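Local coordinates for lactaldehyde dehydrogenase (Escherichia coli, PDB 2IMP), which catalyses the irreversible NAD-dependent oxidation of L-lactaldehyde, formed in fucose and rhamnose breakdown, to L-lactate, and also oxidises glycolaldehyde, at residues G41-E44 with D45-A49; P155-L158 with I159-M163; V291-K295 with G296-Q300. All blocks are in the same frame, centred on the assembly; numbering follows the deposited sequence.

Contact 1: G41-E44 with D45-A49; sequences GQAE and DARKA
Asp45 turns back on the residue at the N-cap of its own helix: Gln42 N donates to Asp45 OD2 over 2.9 Å, at 165° and onto the anti lone pair of that oxygen. The carboxylate gets there because CG stands beside the backbone N of Asp45 and anti to its carbonyl carbon (chi1 -58°), which swings the group toward the start of the helix. In return Gln42 O takes weak bonds from the amides of Asp45 and Ala46. From the next residue on the pairing is regularly helical, Arg47 N to Ala43 O at 2.8 Å and Lys48 N to Glu44 O at 3.0 Å.

Further out the side chains meet more lightly. Arg47 runs extended from CG to NE back along the helix and lays one face of its guanidinium over the methyl of Ala43, NH1 lying 3.7 Å from Ala43 CB. Its charge is answered elsewhere, by a salt bridge from NE to Glu215 on helix 209-218, the same helix that Ala43 and Ala46 touch. Lys48 passes its CG 3.3 Å from Glu44 O, but Lys48 NZ and Glu44 OE1 remain 5.4 Å apart, too far for a salt bridge.

At this helix start an acidic side chain binds the backbone N-H of the N-cap residue, and its negative charge lies at the end where the helix dipole is positive, which probably adds to the stability of the first turn of helix 43-62.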
loop_
_atom_site.group_PDB
_atom_site.type_symbol
_atom_site.label_atom_id
_atom_site.label_comp_id
_atom_site.label_asym_id
_atom_site.label_seq_id
_atom_site.Cartn_x
_atom_site.Cartn_y
_atom_site.Cartn_z
ATOM N N GLY A 41 -18.761 22.043 -33.609
ATOM C CA GLY A 41 -18.480 20.629 -33.757
ATOM C C GLY A 41 -19.652 19.688 -33.638
ATOM O O GLY A 41 -20.654 19.982 -32.992
ATOM N N GLN A 42 -19.513 18.540 -34.281
ATOM C CA GLN A 42 -20.544 17.518 -34.261
ATOM C C GLN A 42 -19.969 16.141 -33.902
ATOM O O GLN A 42 -18.749 15.964 -33.877
ATOM C CB GLN A 42 -21.234 17.453 -35.633
ATOM C CG GLN A 42 -21.878 18.771 -36.079
ATOM C CD GLN A 42 -23.077 19.156 -35.228
ATOM O OE1 GLN A 42 -24.000 18.365 -35.054
ATOM N NE2 GLN A 42 -23.071 20.379 -34.701
ATOM N N ALA A 43 -20.845 15.180 -33.637
ATOM C CA ALA A 43 -20.407 13.836 -33.290
ATOM C C ALA A 43 -19.285 13.278 -34.206
ATOM O O ALA A 43 -18.280 12.754 -33.721
ATOM C CB ALA A 43 -21.605 12.888 -33.291
ATOM N N GLU A 44 -19.461 13.406 -35.517
ATOM C CA GLU A 44 -18.455 12.916 -36.453
ATOM C C GLU A 44 -17.029 13.435 -36.155
ATOM O O GLU A 44 -16.058 12.697 -36.296
ATOM C CB GLU A 44 -18.859 13.263 -37.889
ATOM C CG GLU A 44 -19.170 14.735 -38.109
ATOM C CD GLU A 44 -20.055 14.970 -39.320
ATOM O OE1 GLU A 44 -19.678 14.534 -40.430
ATOM O OE2 GLU A 44 -21.130 15.593 -39.158
ATOM N N ASP A 45 -16.921 14.696 -35.745
ATOM C CA ASP A 45 -15.618 15.256 -35.400
ATOM C C ASP A 45 -15.027 14.547 -34.169
ATOM O O ASP A 45 -13.829 14.256 -34.110
ATOM C CB ASP A 45 -15.742 16.754 -35.121
ATOM C CG ASP A 45 -16.313 17.512 -36.301
ATOM O OD1 ASP A 45 -15.689 17.471 -37.381
ATOM O OD2 ASP A 45 -17.381 18.138 -36.149
ATOM N N ALA A 46 -15.893 14.276 -33.198
ATOM C CA ALA A 46 -15.478 13.555 -32.007
ATOM C C ALA A 46 -15.020 12.131 -32.378
ATOM O O ALA A 46 -14.006 11.642 -31.878
ATOM C CB ALA A 46 -16.632 13.492 -30.996
ATOM N N ARG A 47 -15.779 11.493 -33.273
ATOM C CA ARG A 47 -15.443 10.150 -33.723
ATOM C C ARG A 47 -14.067 10.081 -34.395
ATOM O O ARG A 47 -13.310 9.137 -34.171
ATOM C CB ARG A 47 -16.502 9.612 -34.686
ATOM C CG ARG A 47 -17.882 9.508 -34.088
ATOM C CD ARG A 47 -18.768 8.557 -34.881
ATOM N NE ARG A 47 -20.103 8.476 -34.293
ATOM C CZ ARG A 47 -21.129 9.239 -34.656
ATOM N NH1 ARG A 47 -20.980 10.138 -35.621
ATOM N NH2 ARG A 47 -22.299 9.115 -34.041
ATOM N N LYS A 48 -13.757 11.080 -35.219
ATOM C CA LYS A 48 -12.453 11.121 -35.868
ATOM C C LYS A 48 -11.321 11.183 -34.826
ATOM O O LYS A 48 -10.301 10.501 -34.949
ATOM C CB LYS A 48 -12.350 12.335 -36.798
ATOM C CG LYS A 48 -13.252 12.266 -38.018
ATOM C CD LYS A 48 -13.195 13.560 -38.828
ATOM C CE LYS A 48 -14.236 13.550 -39.944
ATOM N NZ LYS A 48 -14.333 14.860 -40.651
ATOM N N ALA A 49 -11.533 12.004 -33.802
ATOM C CA ALA A 49 -10.563 12.138 -32.724
ATOM C C ALA A 49 -10.442 10.832 -31.922
ATOM O O ALA A 49 -9.344 10.370 -31.613
ATOM C CB ALA A 49 -10.960 13.291 -31.796
#

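Contact 2: P155-L158 with I159-M163; sequences PFFL and IARKM. With LAC (lactic acid), chain E.
Arg161 and Phe157, one helical turn apart, bring a guanidinium and an aromatic ring together. Phe157 CE2 stands 3.4 Å above the guanidinium plane, over its centre, yet the two planes are 59° apart, so the ring meets the charged group at a slant and not in a parallel stack. Arg161 reaches this place with CG anti to the backbone N (chi1 -167°) and a bend at chi3.

The polar contacts centre on the same side chain. Arg161 NH1 donates to the lactic acid oxygen O at 2.8 Å and 176°, with the acceptor at the guanidinium edge and in its plane. NH2 forms salt bridges to Glu443 and Asp461, while Asn286 and Glu251 also bind the lactic acid. Replacing Arg161 with a leucine would probably leave lactate oxygen O without this donor, and Glu443 and Asp461 without their cationic mate.

Apolar contacts fill in around it. Leu158 lies alongside Arg161, pointing the same way, with Leu158 CD2 3.5 Å from Arg161 CD. Away from the ligand, Ile159 CD1 approaches Phe156 CD1 at 4.1 Å.

Among the backbone bonds, Arg161 N donates to Phe157 O at 2.9 Å and Ile159 N to Phe156 O, and Lys162 N to Leu158 O is weak.

Helix 155-168 is the crossover of the beta-alpha-beta unit between strands 134-149 and 172-176. Phe157 packs against Phe107 and Tyr111 of helix 98-116, Ile159 against helix 183-195, and Phe156 against helix 65-81.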
loop_
_atom_site.group_PDB
_atom_site.type_symbol
_atom_site.label_atom_id
_atom_site.label_comp_id
_atom_site.label_asym_id
_atom_site.label_seq_id
_atom_site.Cartn_x
_atom_site.Cartn_y
_atom_site.Cartn_z
ATOM N N PRO A 155 -10.462 26.322 -16.351
ATOM C CA PRO A 155 -10.436 25.619 -17.635
ATOM C C PRO A 155 -9.074 25.027 -18.031
ATOM O O PRO A 155 -9.009 23.907 -18.537
ATOM C CB PRO A 155 -10.905 26.687 -18.617
ATOM C CG PRO A 155 -10.311 27.932 -18.028
ATOM C CD PRO A 155 -10.660 27.770 -16.562
ATOM N N PHE A 156 -8.006 25.791 -17.816
ATOM C CA PHE A 156 -6.673 25.328 -18.169
ATOM C C PHE A 156 -6.202 24.173 -17.270
ATOM O O PHE A 156 -5.805 23.108 -17.756
ATOM C CB PHE A 156 -5.680 26.490 -18.089
ATOM C CG PHE A 156 -4.372 26.226 -18.780
ATOM C CD1 PHE A 156 -4.332 25.995 -20.154
ATOM C CD2 PHE A 156 -3.180 26.186 -18.056
ATOM C CE1 PHE A 156 -3.115 25.751 -20.804
ATOM C CE2 PHE A 156 -1.958 25.943 -18.697
ATOM C CZ PHE A 156 -1.926 25.716 -20.070
ATOM N N PHE A 157 -6.260 24.398 -15.961
ATOM C CA PHE A 157 -5.876 23.368 -15.015
ATOM C C PHE A 157 -6.630 22.045 -15.255
ATOM O O PHE A 157 -6.029 20.972 -15.274
ATOM C CB PHE A 157 -6.134 23.842 -13.582
ATOM C CG PHE A 157 -6.064 22.741 -12.563
ATOM C CD1 PHE A 157 -4.900 21.992 -12.407
ATOM C CD2 PHE A 157 -7.166 22.440 -11.769
ATOM C CE1 PHE A 157 -4.836 20.955 -11.480
ATOM C CE2 PHE A 157 -7.112 21.406 -10.837
ATOM C CZ PHE A 157 -5.948 20.662 -10.690
ATOM N N LEU A 158 -7.941 22.134 -15.448
ATOM C CA LEU A 158 -8.716 20.928 -15.674
ATOM C C LEU A 158 -8.275 20.106 -16.900
ATOM O O LEU A 158 -8.528 18.902 -16.960
ATOM C CB LEU A 158 -10.206 21.252 -15.731
ATOM C CG LEU A 158 -10.745 21.580 -14.331
ATOM C CD1 LEU A 158 -12.206 21.937 -14.412
ATOM C CD2 LEU A 158 -10.559 20.384 -13.410
ATOM N N ILE A 159 -7.631 20.753 -17.871
ATOM C CA ILE A 159 -7.109 19.999 -19.000
ATOM C C ILE A 159 -6.057 18.995 -18.477
ATOM O O ILE A 159 -6.098 17.806 -18.770
ATOM C CB ILE A 159 -6.384 20.904 -20.029
ATOM C CG1 ILE A 159 -7.354 21.897 -20.667
ATOM C CG2 ILE A 159 -5.748 20.047 -21.108
ATOM C CD1 ILE A 159 -6.648 22.952 -21.514
ATOM N N ALA A 160 -5.128 19.523 -17.687
ATOM C CA ALA A 160 -4.062 18.729 -17.104
ATOM C C ALA A 160 -4.571 17.716 -16.072
ATOM O O ALA A 160 -4.108 16.576 -16.026
ATOM C CB ALA A 160 -3.023 19.647 -16.455
ATOM N N ARG A 161 -5.529 18.147 -15.258
ATOM C CA ARG A 161 -6.081 17.270 -14.237
ATOM C C ARG A 161 -6.590 15.937 -14.815
ATOM O O ARG A 161 -6.608 14.914 -14.126
ATOM C CB ARG A 161 -7.210 17.976 -13.495
ATOM C CG ARG A 161 -7.640 17.273 -12.212
ATOM C CD ARG A 161 -8.739 18.058 -11.507
ATOM N NE ARG A 161 -8.421 18.283 -10.104
ATOM C CZ ARG A 161 -9.147 19.028 -9.277
ATOM N NH1 ARG A 161 -10.253 19.629 -9.707
ATOM N NH2 ARG A 161 -8.760 19.180 -8.015
ATOM N N LYS A 162 -6.998 15.968 -16.082
ATOM C CA LYS A 162 -7.472 14.756 -16.732
ATOM C C LYS A 162 -6.422 14.102 -17.667
ATOM O O LYS A 162 -6.163 12.919 -17.550
ATOM C CB LYS A 162 -8.768 15.036 -17.507
ATOM C CG LYS A 162 -9.870 15.636 -16.640
ATOM C CD LYS A 162 -11.145 15.911 -17.428
ATOM C CE LYS A 162 -12.133 16.738 -16.604
ATOM N NZ LYS A 162 -12.519 16.083 -15.322
ATOM N N MET A 163 -5.808 14.887 -18.553
ATOM C CA MET A 163 -4.823 14.346 -19.489
ATOM C C MET A 163 -3.484 13.848 -18.879
ATOM O O MET A 163 -2.913 12.875 -19.368
ATOM C CB MET A 163 -4.534 15.366 -20.611
ATOM C CG MET A 163 -3.611 16.529 -20.244
ATOM S SD MET A 163 -1.837 16.116 -20.266
ATOM C CE MET A 163 -1.505 16.070 -22.017
HETATM C C LAC E . -11.868 22.421 -8.227
HETATM C CA LAC E . -12.687 22.999 -9.342
HETATM C CB LAC E . -11.765 23.743 -10.324
HETATM O O LAC E . -11.833 21.203 -8.054
HETATM O OHN LAC E . -13.340 21.946 -10.071
HETATM O OXT LAC E . -11.215 23.244 -7.399
#

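Contact 3: V291-K295 with G296-Q300; sequences VYVQK and GIYDQ
Val293 and Tyr298 form the close-packed side of this beta-to-alpha connection, in which strand 290-294, parallel to strands 257-260 and 388-394 in a mixed sheet, passes into helix 298-310, away from the lactate and NAD sites. Val293 CG1 comes within 3.8 Å of Tyr298 CA, and Val293 CB is 4.1 Å from Tyr298 CD1. The tyrosine CG lies anti to its own backbone N (chi1 -171°), which carries the ring back alongside the end of the strand, beside Val293, and sets its edge, in plane, toward Val293 O. Ile297 adds its CG2 branch, 4.1 Å from Val293 CG1, while touching Leu266 of helix 266-274. Val293 also meets Phe301 further along the same helix as Tyr298, and Tyr298 touches Ala393 of the adjacent strand 388-394.

Main-chain bonds close the turn. Ile297 N donates to Gln294 O at 3.2 Å and 145°; Tyr298 N is bonded to Lys295 O and more weakly to Gln294 O. Gln294 directs its side chain elsewhere, its OE1 accepting from the backbone N of Asp262.

The other side is exposed and is linked by water. Lys295 and Gly296 both lie at the surface. One water donates to Lys295 O over 2.7 Å and to Asp299 OD2, and accepts from Asp299 N over 2.8 Å.

The direct polar links are thus main chain to main chain; the water adds Asp299, through its N and OD2, while the side chains that meet directly across the turn do so by apolar contact. Carbonyls leaving strand 290-294 take up the first amides of the helix entry, and the water extends that pairing to Asp299.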
loop_
_atom_site.group_PDB
_atom_site.type_symbol
_atom_site.label_atom_id
_atom_site.label_comp_id
_atom_site.label_asym_id
_atom_site.label_seq_id
_atom_site.Cartn_x
_atom_site.Cartn_y
_atom_site.Cartn_z
ATOM N N VAL A 291 -22.373 29.691 5.083
ATOM C CA VAL A 291 -21.672 30.012 6.313
ATOM C C VAL A 291 -22.498 29.874 7.611
ATOM O O VAL A 291 -23.473 30.596 7.820
ATOM C CB VAL A 291 -21.094 31.445 6.241
ATOM C CG1 VAL A 291 -20.169 31.692 7.412
ATOM C CG2 VAL A 291 -20.357 31.640 4.926
ATOM N N TYR A 292 -22.092 28.937 8.461
ATOM C CA TYR A 292 -22.759 28.719 9.736
ATOM C C TYR A 292 -21.953 29.291 10.917
ATOM O O TYR A 292 -20.829 28.863 11.178
ATOM C CB TYR A 292 -23.016 27.224 9.964
ATOM C CG TYR A 292 -23.840 26.580 8.872
ATOM C CD1 TYR A 292 -23.235 26.077 7.722
ATOM C CD2 TYR A 292 -25.231 26.524 8.961
ATOM C CE1 TYR A 292 -23.990 25.537 6.686
ATOM C CE2 TYR A 292 -26.000 25.988 7.928
ATOM C CZ TYR A 292 -25.369 25.497 6.793
ATOM O OH TYR A 292 -26.116 24.982 5.758
ATOM N N VAL A 293 -22.539 30.267 11.605
ATOM C CA VAL A 293 -21.886 30.916 12.738
ATOM C C VAL A 293 -22.679 30.799 14.052
ATOM O O VAL A 293 -23.855 31.157 14.087
ATOM C CB VAL A 293 -21.684 32.413 12.442
ATOM C CG1 VAL A 293 -20.790 33.040 13.497
ATOM C CG2 VAL A 293 -21.104 32.591 11.047
ATOM N N GLN A 294 -22.057 30.314 15.123
ATOM C CA GLN A 294 -22.818 30.212 16.357
ATOM C C GLN A 294 -22.984 31.528 17.137
ATOM O O GLN A 294 -22.161 32.437 17.040
ATOM C CB GLN A 294 -22.269 29.116 17.282
ATOM C CG GLN A 294 -20.856 29.267 17.773
ATOM C CD GLN A 294 -20.532 28.227 18.834
ATOM O OE1 GLN A 294 -19.387 28.087 19.264
ATOM N NE2 GLN A 294 -21.552 27.491 19.266
ATOM N N LYS A 295 -24.079 31.595 17.884
ATOM C CA LYS A 295 -24.457 32.752 18.685
ATOM C C LYS A 295 -23.302 33.488 19.412
ATOM O O LYS A 295 -23.034 34.659 19.151
ATOM C CB LYS A 295 -25.501 32.321 19.719
ATOM C CG LYS A 295 -26.598 31.405 19.173
ATOM C CD LYS A 295 -27.489 32.108 18.159
ATOM C CE LYS A 295 -28.639 31.208 17.727
ATOM N NZ LYS A 295 -29.611 31.921 16.848
ATOM N N GLY A 296 -22.646 32.780 20.323
ATOM C CA GLY A 296 -21.557 33.359 21.089
ATOM C C GLY A 296 -20.677 34.369 20.377
ATOM O O GLY A 296 -20.292 35.375 20.969
ATOM N N ILE A 297 -20.355 34.110 19.112
ATOM C CA ILE A 297 -19.491 35.007 18.354
ATOM C C ILE A 297 -20.154 35.632 17.102
ATOM O O ILE A 297 -19.535 36.414 16.383
ATOM C CB ILE A 297 -18.191 34.268 17.928
ATOM C CG1 ILE A 297 -17.189 35.256 17.326
ATOM C CG2 ILE A 297 -18.521 33.166 16.921
ATOM C CD1 ILE A 297 -15.875 34.619 16.928
ATOM N N TYR A 298 -21.415 35.280 16.874
ATOM C CA TYR A 298 -22.165 35.781 15.726
ATOM C C TYR A 298 -21.933 37.273 15.393
ATOM O O TYR A 298 -21.346 37.600 14.361
ATOM C CB TYR A 298 -23.661 35.549 15.941
ATOM C CG TYR A 298 -24.502 35.827 14.714
ATOM C CD1 TYR A 298 -24.707 34.844 13.744
ATOM C CD2 TYR A 298 -25.078 37.077 14.512
ATOM C CE1 TYR A 298 -25.468 35.103 12.603
ATOM C CE2 TYR A 298 -25.838 37.347 13.376
ATOM C CZ TYR A 298 -26.028 36.358 12.427
ATOM O OH TYR A 298 -26.780 36.632 11.309
ATOM N N ASP A 299 -22.402 38.156 16.273
ATOM C CA ASP A 299 -22.257 39.593 16.072
ATOM C C ASP A 299 -20.850 40.051 15.651
ATOM O O ASP A 299 -20.697 40.783 14.678
ATOM C CB ASP A 299 -22.687 40.340 17.331
ATOM C CG ASP A 299 -24.177 40.260 17.565
ATOM O OD1 ASP A 299 -24.945 40.614 16.641
ATOM O OD2 ASP A 299 -24.581 39.846 18.671
ATOM N N GLN A 300 -19.835 39.629 16.395
ATOM C CA GLN A 300 -18.473 39.984 16.037
ATOM C C GLN A 300 -18.103 39.505 14.615
ATOM O O GLN A 300 -17.624 40.282 13.788
ATOM C CB GLN A 300 -17.485 39.372 17.029
ATOM C CG GLN A 300 -17.317 40.126 18.331
ATOM C CD GLN A 300 -16.344 39.427 19.263
ATOM O OE1 GLN A 300 -16.640 38.358 19.797
ATOM N NE2 GLN A 300 -15.169 40.020 19.449
HETATM O O HOH W 1 -23.098 37.308 18.817
#

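How the contacts relate
Contact 2 is the buried one, about 8 Å from the centre of the chain, whereas contacts 1 and 3 are partly buried and lie about 24 and 31 Å out, on opposite sides of that centre. None touches another: nearest atoms are about 13 Å apart between contacts 1 and 2, and about 21 Å between 2 and 3. Contact 1 spans the N-cap and first turn of helix 43-62, contact 2 the early part of helix 155-168; contact 3 passes from strand 290-294 into helix 298-310. Chemistry follows place: a carboxylate binding a backbone amide at 41-49, a buried arginine serving the lactate site at 155-163, and apolar packing with a water bridge at 291-300.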